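Local coordinates for protein flavin reductase (Uncultured bacterium, PDB 5CHO) that probably reduces flavin with a nicotinamide cofactor, supplying reduced FAD to the partner halogenase of a bacterial two-component tryptophan halogenase system, at residues 108-113 with 184-189. Numbering follows the deposited sequence.
With FAD (flavin-adenine dinucleotide), chain I.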
ATOM      1  N   VAL A 108     -11.119  16.497   1.941  1.00 28.94           N
ATOM      2  CA  VAL A 108     -10.670  15.928   3.212  1.00 30.06           C
ATOM      3  C   VAL A 108      -9.210  15.478   3.140  1.00 29.92           C
ATOM      4  O   VAL A 108      -8.434  15.720   4.066  1.00 26.12           O
ATOM      5  CB  VAL A 108     -11.529  14.723   3.650  1.00 25.94           C
ATOM      6  CG1 VAL A 108     -11.062  14.210   5.009  1.00 28.91           C
ATOM      7  CG2 VAL A 108     -13.006  15.091   3.691  1.00 26.14           C
ATOM      8  N   ALA A 109      -8.846  14.813   2.045  1.00 22.71           N
ATOM      9  CA  ALA A 109      -7.478  14.343   1.862  1.00 21.96           C
ATOM     10  C   ALA A 109      -6.521  15.521   1.858  1.00 23.70           C
ATOM     11  O   ALA A 109      -5.465  15.476   2.490  1.00 24.64           O
ATOM     12  CB  ALA A 109      -7.344  13.548   0.567  1.00 24.19           C
ATOM     13  N   LEU A 110      -6.893  16.575   1.140  1.00 23.79           N
ATOM     14  CA  LEU A 110      -6.047  17.759   1.043  1.00 25.50           C
ATOM     15  C   LEU A 110      -5.880  18.434   2.394  1.00 23.33           C
ATOM     16  O   LEU A 110      -4.760  18.724   2.808  1.00 25.10           O
ATOM     17  CB  LEU A 110      -6.623  18.761   0.041  1.00 24.01           C
ATOM     18  CG  LEU A 110      -6.449  18.372  -1.427  1.00 25.39           C
ATOM     19  CD1 LEU A 110      -7.254  19.292  -2.344  1.00 26.10           C
ATOM     20  CD2 LEU A 110      -4.976  18.350  -1.802  1.00 21.91           C
ATOM     21  N   LEU A 111      -6.997  18.674   3.079  1.00 23.19           N
ATOM     22  CA  LEU A 111      -6.975  19.340   4.375  1.00 23.17           C
ATOM     23  C   LEU A 111      -6.037  18.665   5.364  1.00 28.08           C
ATOM     24  O   LEU A 111      -5.194  19.332   5.959  1.00 28.18           O
ATOM     25  CB  LEU A 111      -8.385  19.403   4.974  1.00 25.99           C
ATOM     26  CG  LEU A 111      -8.472  19.988   6.393  1.00 32.79           C
ATOM     27  CD1 LEU A 111      -7.845  21.380   6.466  1.00 21.43           C
ATOM     28  CD2 LEU A 111      -9.909  20.011   6.893  1.00 27.16           C
ATOM     29  N   TYR A 112      -6.165  17.352   5.537  1.00 24.82           N
ATOM     30  CA  TYR A 112      -5.393  16.669   6.567  1.00 23.41           C
ATOM     31  C   TYR A 112      -4.033  16.219   6.068  1.00 21.90           C
ATOM     32  O   TYR A 112      -3.314  15.509   6.768  1.00 22.00           O
ATOM     33  CB  TYR A 112      -6.197  15.503   7.136  1.00 25.16           C
ATOM     34  CG  TYR A 112      -7.380  16.032   7.905  1.00 25.75           C
ATOM     35  CD1 TYR A 112      -7.197  16.623   9.144  1.00 26.12           C
ATOM     36  CD2 TYR A 112      -8.668  15.966   7.397  1.00 26.73           C
ATOM     37  CE1 TYR A 112      -8.249  17.137   9.852  1.00 24.23           C
ATOM     38  CE2 TYR A 112      -9.737  16.476   8.113  1.00 27.63           C
ATOM     39  CZ  TYR A 112      -9.519  17.058   9.342  1.00 28.28           C
ATOM     40  OH  TYR A 112     -10.569  17.575  10.070  1.00 32.94           O
ATOM     41  N   ALA A 113      -3.691  16.644   4.857  1.00 20.13           N
ATOM     42  CA  ALA A 113      -2.322  16.563   4.362  1.00 20.92           C
ATOM     43  C   ALA A 113      -1.613  17.916   4.508  1.00 21.53           C
ATOM     44  O   ALA A 113      -0.412  18.023   4.260  1.00 22.19           O
ATOM     45  CB  ALA A 113      -2.316  16.108   2.924  1.00 20.69           C
ATOM     46  N   GLY A 184       0.974  11.676  -8.743  1.00 34.47           N
ATOM     47  CA  GLY A 184       0.879  12.922  -8.006  1.00 31.18           C
ATOM     48  C   GLY A 184      -0.428  13.654  -8.224  1.00 34.08           C
ATOM     49  O   GLY A 184      -0.544  14.825  -7.871  1.00 37.77           O
ATOM     50  N   GLN A 185      -1.407  12.964  -8.804  1.00 35.56           N
ATOM     51  CA  GLN A 185      -2.727  13.538  -9.052  1.00 35.04           C
ATOM     52  C   GLN A 185      -3.788  12.814  -8.259  1.00 33.50           C
ATOM     53  O   GLN A 185      -3.686  11.608  -8.030  1.00 32.44           O
ATOM     54  CB  GLN A 185      -3.103  13.468 -10.534  1.00 34.08           C
ATOM     55  CG  GLN A 185      -2.238  14.266 -11.489  1.00 44.29           C
ATOM     56  CD  GLN A 185      -2.307  15.752 -11.222  1.00 53.74           C
ATOM     57  OE1 GLN A 185      -3.386  16.295 -10.985  1.00 57.91           O
ATOM     58  NE2 GLN A 185      -1.166  16.426 -11.313  1.00 51.58           N
ATOM     59  N   PHE A 186      -4.814  13.551  -7.846  1.00 27.80           N
ATOM     60  CA  PHE A 186      -5.992  12.922  -7.280  1.00 28.33           C
ATOM     61  C   PHE A 186      -6.921  12.556  -8.431  1.00 36.07           C
ATOM     62  O   PHE A 186      -7.094  13.331  -9.375  1.00 35.44           O
ATOM     63  CB  PHE A 186      -6.682  13.837  -6.262  1.00 31.98           C
ATOM     64  CG  PHE A 186      -5.926  13.969  -4.973  1.00 33.11           C
ATOM     65  CD1 PHE A 186      -5.091  15.049  -4.747  1.00 25.17           C
ATOM     66  CD2 PHE A 186      -6.035  12.995  -3.996  1.00 29.86           C
ATOM     67  CE1 PHE A 186      -4.387  15.160  -3.565  1.00 26.74           C
ATOM     68  CE2 PHE A 186      -5.336  13.101  -2.811  1.00 28.06           C
ATOM     69  CZ  PHE A 186      -4.510  14.186  -2.595  1.00 25.73           C
ATOM     70  N   ARG A 187      -7.514  11.370  -8.339  1.00 33.15           N
ATOM     71  CA  ARG A 187      -8.378  10.852  -9.390  1.00 31.35           C
ATOM     72  C   ARG A 187      -9.602  10.221  -8.776  1.00 35.31           C
ATOM     73  O   ARG A 187      -9.599   9.824  -7.609  1.00 30.93           O
ATOM     74  CB  ARG A 187      -7.658   9.819 -10.267  1.00 34.05           C
ATOM     75  CG  ARG A 187      -6.410  10.356 -10.914  1.00 34.55           C
ATOM     76  CD  ARG A 187      -6.756  11.322 -12.042  1.00 40.53           C
ATOM     77  NE  ARG A 187      -5.560  11.940 -12.602  1.00 52.66           N
ATOM     78  CZ  ARG A 187      -4.845  11.475 -13.619  1.00 60.49           C
ATOM     79  NH1 ARG A 187      -5.243  10.423 -14.320  1.00 68.15           N
ATOM     80  NH2 ARG A 187      -3.746  12.122 -13.975  1.00 54.84           N
ATOM     81  N   GLY A 188     -10.658  10.161  -9.576  1.00 31.60           N
ATOM     82  CA  GLY A 188     -11.865   9.466  -9.190  1.00 34.09           C
ATOM     83  C   GLY A 188     -11.902   8.136  -9.908  1.00 40.16           C
ATOM     84  O   GLY A 188     -11.750   8.074 -11.127  1.00 37.21           O
ATOM     85  N   LEU A 189     -12.115   7.071  -9.145  1.00 36.77           N
ATOM     86  CA  LEU A 189     -12.237   5.731  -9.703  1.00 35.51           C
ATOM     87  C   LEU A 189     -13.702   5.325  -9.628  1.00 37.97           C
ATOM     88  O   LEU A 189     -14.234   5.165  -8.531  1.00 35.15           O
ATOM     89  CB  LEU A 189     -11.367   4.733  -8.941  1.00 36.36           C
ATOM     90  CG  LEU A 189     -11.431   3.301  -9.481  1.00 36.64           C
ATOM     91  CD1 LEU A 189     -10.601   3.156 -10.759  1.00 33.70           C
ATOM     92  CD2 LEU A 189     -11.007   2.294  -8.427  1.00 30.75           C
TER
HETATM   93  PA  FAD I 201       2.933  17.182  10.745  1.00 31.01           P
HETATM   94  O1A FAD I 201       3.096  17.706  12.143  1.00 34.63           O
HETATM   95  O2A FAD I 201       1.963  18.005   9.991  1.00 27.38           O
HETATM   96  O5B FAD I 201       4.353  17.230   9.971  1.00 30.03           O
HETATM   97  C5B FAD I 201       4.382  16.861   8.586  1.00 33.66           C
HETATM   98  C4B FAD I 201       5.750  17.289   7.937  1.00 41.00           C
HETATM   99  O4B FAD I 201       5.795  18.572   7.843  1.00 40.43           O
HETATM  100  C3B FAD I 201       6.907  16.877   8.840  1.00 42.83           C
HETATM  101  O3B FAD I 201       7.972  16.397   8.094  1.00 42.68           O
HETATM  102  C2B FAD I 201       7.306  18.151   9.582  1.00 41.54           C
HETATM  103  O2B FAD I 201       8.825  18.220   9.742  1.00 50.30           O
HETATM  104  C1B FAD I 201       6.928  19.127   8.836  1.00 40.09           C
HETATM  105  N9A FAD I 201       6.378  20.160   9.637  1.00 43.22           N
HETATM  106  C8A FAD I 201       5.068  20.408   9.876  1.00 41.41           C
HETATM  107  N7A FAD I 201       4.991  21.486  10.697  1.00 41.25           N
HETATM  108  C5A FAD I 201       6.256  21.899  10.964  1.00 53.77           C
HETATM  109  C6A FAD I 201       6.756  22.934  11.740  1.00 58.51           C
HETATM  110  N6A FAD I 201       6.139  23.977  12.546  1.00 47.77           N
HETATM  111  N1A FAD I 201       8.092  23.125  11.831  1.00 52.62           N
HETATM  112  C2A FAD I 201       8.958  22.297  11.165  1.00 54.39           C
HETATM  113  N3A FAD I 201       8.468  21.267  10.404  1.00 55.34           N
HETATM  114  C4A FAD I 201       7.115  21.075  10.306  1.00 48.90           C
HETATM  115  N1  FAD I 201       2.449  11.193   5.381  1.00 27.54           N
HETATM  116  C2  FAD I 201       2.979  10.022   6.077  1.00 26.17           C
HETATM  117  O2  FAD I 201       3.734  10.163   7.046  1.00 28.34           O
HETATM  118  N3  FAD I 201       2.625   8.681   5.623  1.00 29.05           N
HETATM  119  C4  FAD I 201       1.758   8.523   4.500  1.00 28.74           C
HETATM  120  O4  FAD I 201       1.480   7.464   4.148  1.00 27.36           O
HETATM  121  C4X FAD I 201       1.224   9.732   3.796  1.00 27.23           C
HETATM  122  N5  FAD I 201       0.355   9.599   2.667  1.00 23.93           N
HETATM  123  C5X FAD I 201      -0.181  10.799   1.980  1.00 24.35           C
HETATM  124  C6  FAD I 201      -1.050  10.665   0.855  1.00 24.89           C
HETATM  125  C7  FAD I 201      -1.546  11.805   0.208  1.00 27.08           C
HETATM  126  C7M FAD I 201      -2.448  11.294  -0.956  1.00 19.88           C
HETATM  127  C8  FAD I 201      -1.185  13.068   0.681  1.00 24.51           C
HETATM  128  C8M FAD I 201      -1.808  14.257  -0.127  1.00 21.15           C
HETATM  129  C9  FAD I 201      -0.333  13.194   1.786  1.00 26.81           C
HETATM  130  C9A FAD I 201       0.176  12.062   2.438  1.00 23.30           C
HETATM  131  N10 FAD I 201       1.063  12.214   3.589  1.00 25.96           N
HETATM  132  C10 FAD I 201       1.581  11.037   4.258  1.00 24.24           C
HETATM  133  C1' FAD I 201       1.461  13.561   4.094  1.00 23.82           C
HETATM  134  C2' FAD I 201       0.757  13.862   5.432  1.00 22.46           C
HETATM  135  O2' FAD I 201      -0.622  13.743   5.261  1.00 23.40           O
HETATM  136  C3' FAD I 201       1.118  15.269   5.846  1.00 22.29           C
HETATM  137  O3' FAD I 201       2.488  15.339   6.090  1.00 22.37           O
HETATM  138  C4' FAD I 201       0.356  15.672   7.113  1.00 25.43           C
HETATM  139  O4' FAD I 201       0.484  17.022   7.305  1.00 28.03           O
HETATM  140  C5' FAD I 201       0.941  14.932   8.334  1.00 25.24           C
HETATM  141  O5' FAD I 201       0.235  15.318   9.508  1.00 29.13           O
HETATM  142  P   FAD I 201       0.969  15.202  10.946  1.00 22.57           P
HETATM  143  O1P FAD I 201       0.276  16.105  11.931  1.00 32.30           O
HETATM  144  O2P FAD I 201       0.941  13.748  11.434  1.00 31.44           O
HETATM  145  O3P FAD I 201       2.459  15.666  10.770  1.00 25.89           O
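The outer end of the F186 ring meets A109 and L110 in an entirely apolar contact, with no hydrogen bond between 108-113 and 184-189. CD2 of L110 lies 3.7 Å from CE1 of F186, while CB of A109 approaches CE2, the other carbon flanking CZ, at 4.0 Å from the same side of the ring plane. Both methyl carbons come in obliquely. The side chain of F186 leaves the strand toward the helix, and chi1 of -73°, with CG anti to the carbonyl carbon, brings CE1 and CE2 up to L110 and A109. The patch is small, burying 116 Å² in all.

The flavin joins this apolar cluster through its dimethylbenzene end. C8M of FAD sits at the ring edge of F186, near the ring plane and 3.7 Å from CZ, and C7M is 3.9 Å from CE2. CB of A113 touches C8M at 3.6 Å, so this methyl meets both A113 and F186. Within 108-113, the ribityl O4' gives a weak hydrogen bond to the backbone O of A113 (3.3 Å). Y112, A113 and F186 belong to the FAD pocket of the flavin reductase-like domain, and the contact forms part of its wall at the dimethylbenzene end.

In the fold, the C-terminal end of helix 106-111 packs directly on F186 of strand 185-189, which pairs antiparallel with strand 178-182. L179 of strand 178-182 touches both A109 and F186, and V48 of strand 46-53 packs against A109. On strand 59-63, T62 bonds to the A109 carbonyl through its hydroxyl and also to the backbone of Y112, tying the helix end to the sheet.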